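Local structure of glycoside hydrolase (Streptococcus pneumoniae serotype 4, 6ORH) at residues V60-E65 / E310-F315; A140-Y145 / Q179-E184. The protein probably hydrolyses terminal alpha-L-fucose from host glycans, acting as a family 29 glycoside hydrolase in the breakdown of host-derived carbohydrate antigens. The protein carries 2 engineered substitutions. All coordinates share one frame; numbering follows the deposited sequence.

Both contacts belong to the alpha-L-fucosidase TIM barrel, and each packs elements of the helical layer outside the parallel strands. Contact 1 joins helix 56-65, which precedes strand 70-74, to helix 306-322, which follows strand 292-295; strand 23-27 pairs with both strands, so contact 1 sets an early helix beside a late one outside the place where the two ends of the barrel meet. Contact 2 fastens helix 139-154 to the loop running into helix 185-196, and in sequence it falls entirely within the long loop that contact 1 closes. Their centres lie 38 Å apart and their nearest atoms about 24 Å, so they do not touch and lie in separate regions of the same domain.

Contact 1: residues V60-E65 / E310-F315; sequences VRVLKE and ERLYEF
The hydroxyl of Tyr313 reaches across from helix 306-322 and donates a hydrogen bond to the carboxylate of Glu65, with OH 2.7 Å from OE1. The oxygen lies at the edge of the phenol ring, near its plane, while the hydroxyl meets it from above the carboxylate plane, and the two flat groups are turned 69° against each other. Tyrosine suits this place because its ring spans the gap between the helices before offering a polar end. Val62 touches the same side chain, its CG1 4.1 Å from Tyr313 CE2 and its CG2 3.8 Å from Tyr313 OH. Deeper in, branched side chains fill the space: Leu312 points toward helix 56-65, and its CD1 touches Leu63 CD2 at 4.2 Å and Val62 CG1 at 4.3 Å. Leu63 leaves its own helix facing away, but with CG anti to the carbonyl carbon (chi1 -65°) its CD2 still gets to Leu312.

Behind this first shell, Arg61 steadies the acceptor. Its NH1 forms a salt bridge with Glu65 OE2 at 3.0 Å, one turn along the helix, so each carboxylate oxygen has a partner of its own; the positive charge probably helps keep Glu65 ionised. The bend of the arginine chain beyond CG helps carry the guanidinium there, and its NH2 is paired with Glu58. On the inner side Leu63 packs on Leu71 of strand 70-74, and Leu312 on Ile296.

The axes of segments 60-65 and 310-315 approach to 10.0 Å and run nearly parallel, 21° apart. Such side-by-side packing of neighbouring helices, apolar toward the strands and polar toward the outside, is characteristic of the helical layer of a TIM barrel.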
loop_
_atom_site.group_PDB
_atom_site.type_symbol
_atom_site.label_atom_id
_atom_site.label_comp_id
_atom_site.label_asym_id
_atom_site.label_seq_id
_atom_site.Cartn_x
_atom_site.Cartn_y
_atom_site.Cartn_z
ATOM N N VAL A 60 -21.111 11.703 -23.203
ATOM C CA VAL A 60 -21.556 12.379 -21.996
ATOM C C VAL A 60 -22.655 11.585 -21.282
ATOM O O VAL A 60 -22.609 11.465 -20.051
ATOM C CB VAL A 60 -22.004 13.819 -22.309
ATOM C CG1 VAL A 60 -22.614 14.486 -21.070
ATOM C CG2 VAL A 60 -20.850 14.638 -22.885
ATOM N N ARG A 61 -23.638 11.052 -22.039
ATOM C CA ARG A 61 -24.755 10.343 -21.406
ATOM C C ARG A 61 -24.233 9.162 -20.577
ATOM O O ARG A 61 -24.619 8.992 -19.419
ATOM C CB ARG A 61 -25.763 9.856 -22.457
ATOM C CG ARG A 61 -26.944 9.120 -21.821
ATOM C CD ARG A 61 -27.902 8.581 -22.886
ATOM N NE ARG A 61 -27.339 7.490 -23.678
ATOM C CZ ARG A 61 -27.277 6.206 -23.287
ATOM N NH1 ARG A 61 -27.774 5.838 -22.106
ATOM N NH2 ARG A 61 -26.724 5.311 -24.083
ATOM N N VAL A 62 -23.350 8.357 -21.159
ATOM C CA VAL A 62 -22.849 7.171 -20.482
ATOM C C VAL A 62 -22.039 7.599 -19.260
ATOM O O VAL A 62 -22.206 7.044 -18.176
ATOM C CB VAL A 62 -22.057 6.245 -21.419
ATOM C CG1 VAL A 62 -21.239 5.224 -20.635
ATOM C CG2 VAL A 62 -23.032 5.505 -22.343
ATOM N N LEU A 63 -21.192 8.618 -19.426
ATOM C CA LEU A 63 -20.435 9.072 -18.254
ATOM C C LEU A 63 -21.351 9.594 -17.140
ATOM O O LEU A 63 -21.106 9.328 -15.967
ATOM C CB LEU A 63 -19.409 10.125 -18.691
ATOM C CG LEU A 63 -18.309 9.610 -19.614
ATOM C CD1 LEU A 63 -17.464 10.774 -20.139
ATOM C CD2 LEU A 63 -17.454 8.562 -18.902
ATOM N N LYS A 64 -22.397 10.346 -17.501
ATOM C CA LYS A 64 -23.320 10.888 -16.514
ATOM C C LYS A 64 -24.007 9.731 -15.795
ATOM O O LYS A 64 -24.076 9.704 -14.561
ATOM C CB LYS A 64 -24.384 11.762 -17.184
ATOM C CG LYS A 64 -25.328 12.481 -16.229
ATOM C CD LYS A 64 -24.679 13.634 -15.479
ATOM C CE LYS A 64 -25.669 14.421 -14.644
ATOM N NZ LYS A 64 -25.074 15.615 -14.020
ATOM N N GLU A 65 -24.496 8.765 -16.583
ATOM C CA GLU A 65 -25.273 7.662 -16.029
ATOM C C GLU A 65 -24.407 6.767 -15.148
ATOM O O GLU A 65 -24.946 6.055 -14.294
ATOM C CB GLU A 65 -25.953 6.826 -17.117
ATOM C CG GLU A 65 -27.096 7.571 -17.804
ATOM C CD GLU A 65 -27.807 6.673 -18.809
ATOM O OE1 GLU A 65 -27.540 5.431 -18.820
ATOM O OE2 GLU A 65 -28.630 7.222 -19.588
ATOM N N GLU A 310 -19.886 -1.359 -20.825
ATOM C CA GLU A 310 -20.418 -2.355 -19.909
ATOM C C GLU A 310 -19.696 -2.257 -18.558
ATOM O O GLU A 310 -20.344 -2.283 -17.505
ATOM C CB GLU A 310 -20.246 -3.735 -20.552
ATOM C CG GLU A 310 -20.799 -4.859 -19.712
ATOM C CD GLU A 310 -20.958 -6.078 -20.602
ATOM O OE1 GLU A 310 -22.127 -6.386 -20.953
ATOM O OE2 GLU A 310 -19.912 -6.672 -21.000
ATOM N N ARG A 311 -18.376 -2.089 -18.630
ATOM C CA ARG A 311 -17.516 -2.065 -17.451
ATOM C C ARG A 311 -17.818 -0.830 -16.594
ATOM O O ARG A 311 -17.836 -0.902 -15.362
ATOM C CB ARG A 311 -16.064 -2.162 -17.926
ATOM C CG ARG A 311 -15.019 -2.244 -16.824
ATOM C CD ARG A 311 -15.177 -3.443 -15.899
ATOM N NE ARG A 311 -15.704 -4.680 -16.474
ATOM C CZ ARG A 311 -15.045 -5.530 -17.249
ATOM N NH1 ARG A 311 -13.810 -5.280 -17.644
ATOM N NH2 ARG A 311 -15.654 -6.638 -17.654
ATOM N N LEU A 312 -18.110 0.315 -17.237
ATOM C CA LEU A 312 -18.475 1.486 -16.448
ATOM C C LEU A 312 -19.790 1.307 -15.685
ATOM O O LEU A 312 -19.910 1.782 -14.559
ATOM C CB LEU A 312 -18.528 2.731 -17.348
ATOM C CG LEU A 312 -17.212 3.172 -17.967
ATOM C CD1 LEU A 312 -17.477 4.396 -18.830
ATOM C CD2 LEU A 312 -16.200 3.490 -16.863
ATOM N N TYR A 313 -20.804 0.661 -16.309
ATOM C CA TYR A 313 -22.045 0.404 -15.601
ATOM C C TYR A 313 -21.797 -0.583 -14.451
ATOM O O TYR A 313 -22.343 -0.392 -13.376
ATOM C CB TYR A 313 -23.132 -0.108 -16.560
ATOM C CG TYR A 313 -23.763 0.990 -17.388
ATOM C CD1 TYR A 313 -24.762 1.802 -16.869
ATOM C CD2 TYR A 313 -23.303 1.243 -18.673
ATOM C CE1 TYR A 313 -25.321 2.826 -17.621
ATOM C CE2 TYR A 313 -23.844 2.270 -19.438
ATOM C CZ TYR A 313 -24.837 3.064 -18.901
ATOM O OH TYR A 313 -25.343 4.095 -19.650
ATOM N N GLU A 314 -20.925 -1.559 -14.681
ATOM C CA GLU A 314 -20.642 -2.561 -13.650
ATOM C C GLU A 314 -19.968 -1.863 -12.466
ATOM O O GLU A 314 -20.262 -2.165 -11.317
ATOM C CB GLU A 314 -19.682 -3.628 -14.169
ATOM C CG GLU A 314 -20.371 -4.617 -15.103
ATOM C CD GLU A 314 -19.463 -5.636 -15.762
ATOM O OE1 GLU A 314 -18.248 -5.619 -15.494
ATOM O OE2 GLU A 314 -19.978 -6.450 -16.570
ATOM N N PHE A 315 -19.106 -0.888 -12.767
ATOM C CA PHE A 315 -18.378 -0.182 -11.714
ATOM C C PHE A 315 -19.348 0.691 -10.917
ATOM O O PHE A 315 -19.293 0.768 -9.686
ATOM C CB PHE A 315 -17.206 0.570 -12.365
ATOM C CG PHE A 315 -16.275 1.388 -11.493
ATOM C CD1 PHE A 315 -15.964 0.999 -10.200
ATOM C CD2 PHE A 315 -15.603 2.472 -12.046
ATOM C CE1 PHE A 315 -15.086 1.750 -9.422
ATOM C CE2 PHE A 315 -14.686 3.199 -11.286
ATOM C CZ PHE A 315 -14.436 2.845 -9.972
#

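Contact 2: residues A140-Y145 / Q179-E184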
loop_
_atom_site.group_PDB
_atom_site.type_symbol
_atom_site.label_atom_id
_atom_site.label_comp_id
_atom_site.label_asym_id
_atom_site.label_seq_id
_atom_site.Cartn_x
_atom_site.Cartn_y
_atom_site.Cartn_z
ATOM N N ALA A 140 8.810 32.920 -27.099
ATOM C CA ALA A 140 7.815 33.943 -26.822
ATOM C C ALA A 140 6.616 33.779 -27.757
ATOM O O ALA A 140 5.461 33.951 -27.339
ATOM C CB ALA A 140 8.418 35.332 -26.855
ATOM N N ASP A 141 6.879 33.449 -29.026
ATOM C CA ASP A 141 5.804 33.270 -29.992
ATOM C C ASP A 141 5.000 32.015 -29.642
ATOM O O ASP A 141 3.775 32.017 -29.772
ATOM C CB ASP A 141 6.296 33.241 -31.445
ATOM C CG ASP A 141 6.569 34.614 -32.039
ATOM O OD1 ASP A 141 6.148 35.609 -31.453
ATOM O OD2 ASP A 141 7.173 34.672 -33.132
ATOM N N TYR A 142 5.676 30.955 -29.176
ATOM C CA TYR A 142 4.935 29.735 -28.858
ATOM C C TYR A 142 4.019 30.004 -27.666
ATOM O O TYR A 142 2.843 29.586 -27.679
ATOM C CB TYR A 142 5.820 28.516 -28.536
ATOM C CG TYR A 142 4.957 27.332 -28.170
ATOM C CD1 TYR A 142 4.192 26.681 -29.122
ATOM C CD2 TYR A 142 4.762 26.971 -26.836
ATOM C CE1 TYR A 142 3.294 25.667 -28.790
ATOM C CE2 TYR A 142 3.892 25.943 -26.486
ATOM C CZ TYR A 142 3.134 25.308 -27.457
ATOM O OH TYR A 142 2.260 24.297 -27.126
ATOM N N ASN A 143 4.571 30.694 -26.661
ATOM C CA ASN A 143 3.757 31.049 -25.493
ATOM C C ASN A 143 2.533 31.869 -25.897
ATOM O O ASN A 143 1.454 31.676 -25.323
ATOM C CB ASN A 143 4.575 31.774 -24.431
ATOM C CG ASN A 143 5.324 30.768 -23.592
ATOM O OD1 ASN A 143 4.720 30.070 -22.779
ATOM N ND2 ASN A 143 6.635 30.693 -23.774
ATOM N N ALA A 144 2.690 32.810 -26.848
ATOM C CA ALA A 144 1.546 33.600 -27.296
ATOM C C ALA A 144 0.500 32.744 -28.018
ATOM O O ALA A 144 -0.699 32.997 -27.895
ATOM C CB ALA A 144 2.012 34.778 -28.140
ATOM N N TYR A 145 0.950 31.727 -28.761
ATOM C CA TYR A 145 0.073 30.777 -29.436
ATOM C C TYR A 145 -0.742 30.016 -28.383
ATOM O O TYR A 145 -1.979 29.940 -28.473
ATOM C CB TYR A 145 0.922 29.818 -30.288
ATOM C CG TYR A 145 0.206 28.613 -30.847
ATOM C CD1 TYR A 145 -0.816 28.765 -31.777
ATOM C CD2 TYR A 145 0.491 27.315 -30.427
ATOM C CE1 TYR A 145 -1.474 27.673 -32.304
ATOM C CE2 TYR A 145 -0.160 26.207 -30.960
ATOM C CZ TYR A 145 -1.178 26.392 -31.882
ATOM O OH TYR A 145 -1.868 25.343 -32.420
ATOM N N GLN A 179 12.603 20.379 -28.254
ATOM C CA GLN A 179 13.113 21.690 -27.882
ATOM C C GLN A 179 12.761 22.011 -26.428
ATOM O O GLN A 179 11.659 21.706 -25.990
ATOM C CB GLN A 179 12.502 22.741 -28.819
ATOM C CG GLN A 179 13.172 22.773 -30.193
ATOM C CD GLN A 179 14.524 23.446 -30.067
ATOM O OE1 GLN A 179 14.692 24.457 -29.393
ATOM N NE2 GLN A 179 15.509 22.901 -30.760
ATOM N N LYS A 180 13.683 22.652 -25.699
ATOM C CA LYS A 180 13.503 22.911 -24.273
ATOM C C LYS A 180 12.828 24.265 -24.043
ATOM O O LYS A 180 13.373 25.169 -23.399
ATOM C CB LYS A 180 14.835 22.755 -23.531
ATOM C CG LYS A 180 15.432 21.361 -23.687
ATOM C CD LYS A 180 16.326 20.907 -22.546
ATOM C CE LYS A 180 16.786 19.470 -22.702
ATOM N NZ LYS A 180 15.641 18.545 -22.901
ATOM N N VAL A 181 11.610 24.388 -24.578
ATOM C CA VAL A 181 10.811 25.596 -24.457
ATOM C C VAL A 181 10.440 25.795 -22.986
ATOM O O VAL A 181 10.138 24.825 -22.293
ATOM C CB VAL A 181 9.556 25.485 -25.346
ATOM C CG1 VAL A 181 8.573 26.605 -25.061
ATOM C CG2 VAL A 181 9.911 25.470 -26.837
ATOM N N ASN A 182 10.491 27.055 -22.533
ATOM C CA ASN A 182 10.057 27.428 -21.195
ATOM C C ASN A 182 8.716 28.150 -21.328
ATOM O O ASN A 182 8.512 28.920 -22.274
ATOM C CB ASN A 182 11.069 28.344 -20.508
ATOM C CG ASN A 182 12.345 27.644 -20.074
ATOM O OD1 ASN A 182 12.352 26.457 -19.776
ATOM N ND2 ASN A 182 13.418 28.403 -19.973
ATOM N N TYR A 183 7.814 27.895 -20.374
ATOM C CA TYR A 183 6.440 28.368 -20.480
ATOM C C TYR A 183 6.193 29.569 -19.562
ATOM O O TYR A 183 6.708 29.631 -18.453
ATOM C CB TYR A 183 5.481 27.230 -20.100
ATOM C CG TYR A 183 5.664 25.981 -20.916
ATOM C CD1 TYR A 183 5.599 26.034 -22.303
ATOM C CD2 TYR A 183 5.948 24.770 -20.322
ATOM C CE1 TYR A 183 5.767 24.892 -23.062
ATOM C CE2 TYR A 183 6.116 23.610 -21.068
ATOM C CZ TYR A 183 6.020 23.681 -22.446
ATOM O OH TYR A 183 6.164 22.563 -23.201
ATOM N N GLU A 184 5.363 30.497 -20.045
ATOM C CA GLU A 184 4.987 31.682 -19.294
ATOM C C GLU A 184 3.817 31.328 -18.374
ATOM O O GLU A 184 2.730 31.880 -18.513
ATOM C CB GLU A 184 4.658 32.833 -20.240
ATOM C CG GLU A 184 5.894 33.368 -20.966
ATOM C CD GLU A 184 5.561 34.395 -22.036
ATOM O OE1 GLU A 184 4.543 35.110 -21.889
ATOM O OE2 GLU A 184 6.315 34.466 -23.040
HETATM O O HOH W 1 4.740 35.584 -25.123
HETATM O O HOH W 2 2.033 33.499 -22.620
#
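A single asparagine side chain, Asn143, binds the backbone of the facing loop with both ends of its amide. ND2 donates to Asn182 O at 3.0 Å, a nearly straight bond in the planes of both the amide and the carbonyl. OD1 accepts from Glu184 N at 2.8 Å, with the donor 55° above the amide's carbonyl plane. Asparagine suits the place because its donor and acceptor sit side by side on a short stem, and chi1 of -82°, with CG anti to the carbonyl carbon, turns them to the loop. ND2 also bonds to Glu139 O, so the amide is fixed from its own helix too.

Glu184 occupies the N-cap position of helix 185-196, and the bond to its N therefore ties the start of one outer helix of the TIM barrel to the flank of another, helix 139-154. Its carboxylate stacks against the Asn143 amide, the planes 28° apart and Glu184 OE2 only 3.5 Å from Asn143 CB. Water 1 bridges Ala140 O and Glu184 OE2, donating to both.

Beside the amide, Tyr142 meets the loop through its ring: CE2 lies 4.0 Å from Tyr183 CE1, and CD2 is 4.2 Å from Val181 CG1. The hydroxyls of Tyr183 and Tyr134 are hydrogen-bonded to each other, and Tyr134 also packs edge-to-face with the Tyr142 ring.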